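Local coordinates for protein triphenylmethane reductase (Citrobacter sp., PDB 2JL1) that probably reduces triphenylmethane dyes with NADPH as the hydride donor, binding the dinucleotide on a Rossmann-type domain, at residues H19-K23 / V24-Q28. Residues are numbered along the deposited sequence; the frame is centred on the assembly and turned at random.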
loop_
_atom_site.group_PDB
_atom_site.type_symbol
_atom_site.label_atom_id
_atom_site.label_comp_id
_atom_site.label_asym_id
_atom_site.label_seq_id
_atom_site.Cartn_x
_atom_site.Cartn_y
_atom_site.Cartn_z
ATOM N N HIS A 19 8.732 -27.812 7.538
ATOM C CA HIS A 19 7.426 -28.351 7.145
ATOM C C HIS A 19 7.320 -28.729 5.656
ATOM O O HIS A 19 6.707 -29.748 5.321
ATOM C CB HIS A 19 6.309 -27.376 7.532
ATOM C CG HIS A 19 6.063 -27.310 9.009
ATOM N ND1 HIS A 19 5.466 -28.335 9.710
ATOM C CD2 HIS A 19 6.348 -26.347 9.919
ATOM C CE1 HIS A 19 5.393 -28.009 10.989
ATOM N NE2 HIS A 19 5.913 -26.803 11.139
ATOM N N LEU A 20 7.907 -27.920 4.768
ATOM C CA LEU A 20 7.944 -28.247 3.332
ATOM C C LEU A 20 8.716 -29.539 3.067
ATOM O O LEU A 20 8.350 -30.318 2.177
ATOM C CB LEU A 20 8.552 -27.102 2.500
ATOM C CG LEU A 20 7.682 -25.849 2.300
ATOM C CD1 LEU A 20 8.437 -24.720 1.594
ATOM C CD2 LEU A 20 6.423 -26.226 1.542
ATOM N N LEU A 21 9.772 -29.762 3.845
ATOM C CA LEU A 21 10.607 -30.973 3.712
ATOM C C LEU A 21 9.843 -32.257 4.052
ATOM O O LEU A 21 10.254 -33.342 3.663
ATOM C CB LEU A 21 11.907 -30.850 4.531
ATOM C CG LEU A 21 13.010 -29.924 3.977
ATOM C CD1 LEU A 21 14.135 -29.631 5.010
ATOM C CD2 LEU A 21 13.613 -30.471 2.693
ATOM N N LYS A 22 8.732 -32.135 4.770
ATOM C CA LYS A 22 7.871 -33.293 5.020
ATOM C C LYS A 22 6.822 -33.462 3.920
ATOM O O LYS A 22 6.058 -34.426 3.938
ATOM C CB LYS A 22 7.184 -33.183 6.379
ATOM C CG LYS A 22 8.124 -33.213 7.560
ATOM C CD LYS A 22 7.305 -33.202 8.837
ATOM C CE LYS A 22 8.139 -32.885 10.070
ATOM N NZ LYS A 22 7.346 -31.960 10.945
ATOM N N LYS A 23 6.786 -32.542 2.952
ATOM C CA LYS A 23 5.752 -32.588 1.907
ATOM C C LYS A 23 6.278 -32.731 0.477
ATOM O O LYS A 23 5.636 -33.351 -0.358
ATOM C CB LYS A 23 4.834 -31.356 1.999
ATOM C CG LYS A 23 3.986 -31.277 3.255
ATOM C CD LYS A 23 3.356 -29.874 3.408
ATOM C CE LYS A 23 2.587 -29.713 4.738
ATOM N NZ LYS A 23 1.331 -30.530 4.787
ATOM N N VAL A 24 7.421 -32.120 0.193
ATOM C CA VAL A 24 7.980 -32.087 -1.152
ATOM C C VAL A 24 9.468 -32.466 -1.072
ATOM O O VAL A 24 10.076 -32.307 -0.012
ATOM C CB VAL A 24 7.793 -30.683 -1.828
ATOM C CG1 VAL A 24 6.306 -30.360 -2.061
ATOM C CG2 VAL A 24 8.446 -29.576 -0.998
ATOM N N PRO A 25 10.054 -32.980 -2.181
ATOM C CA PRO A 25 11.490 -33.295 -2.170
ATOM C C PRO A 25 12.324 -32.054 -1.907
ATOM O O PRO A 25 11.918 -30.952 -2.289
ATOM C CB PRO A 25 11.748 -33.803 -3.594
ATOM C CG PRO A 25 10.435 -34.293 -4.060
ATOM C CD PRO A 25 9.448 -33.313 -3.483
ATOM N N ALA A 26 13.479 -32.234 -1.270
ATOM C CA ALA A 26 14.341 -31.108 -0.898
ATOM C C ALA A 26 14.807 -30.293 -2.102
ATOM O O ALA A 26 15.036 -29.093 -1.992
ATOM C CB ALA A 26 15.534 -31.593 -0.090
ATOM N N SER A 27 14.939 -30.954 -3.253
ATOM C CA SER A 27 15.376 -30.289 -4.484
ATOM C C SER A 27 14.352 -29.274 -5.033
ATOM O O SER A 27 14.691 -28.423 -5.862
ATOM C CB SER A 27 15.706 -31.336 -5.553
ATOM O OG SER A 27 14.525 -31.981 -6.016
ATOM N N GLN A 28 13.107 -29.383 -4.570
ATOM C CA GLN A 28 11.990 -28.556 -5.031
ATOM C C GLN A 28 11.889 -27.240 -4.219
ATOM O O GLN A 28 11.160 -26.324 -4.584
ATOM C CB GLN A 28 10.682 -29.367 -4.927
ATOM C CG GLN A 28 9.494 -28.790 -5.688
ATOM C CD GLN A 28 8.204 -29.612 -5.560
ATOM O OE1 GLN A 28 8.225 -30.817 -5.238
ATOM N NE2 GLN A 28 7.069 -28.962 -5.838
#
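L21 and A26 meet through their methyl groups: CD2 of the leucine lies 3.6 Å from CB of the alanine and almost as near to its CA. The CB of L21 points away from 24-28, and it is the branch at the end of the chain that turns back. With CG anti to the carbonyl carbon (chi1 -74°) and the chain then extended, one methyl is carried across to the alanine while the backbone from K22 to P25 goes round the turn. V24 packs closer to the helix end. Its CG2, set between its own backbone N and carbonyl carbon, rests 3.3 Å from the carbonyl O of L20, and the same methyl approaches CB of L20 more loosely, at 4.3 Å. That carbonyl is gripped twice, by the backbone N of K23 (i to i+3) and by that of V24 (i to i+4); the bond from V24 N to L20 O is 2.8 Å long. On the inner side, L20 is buried against I3 and V5 of the central sheet and A183 of helix 175-186, and L20, L21 and V24 all touch I29. The arrangement is the turn that ends helix 11-20 and leads through a short 3-10 segment into strand 29-33, within the first beta-alpha-beta unit of the Rossmann fold, on the protein surface and away from the bound NADP.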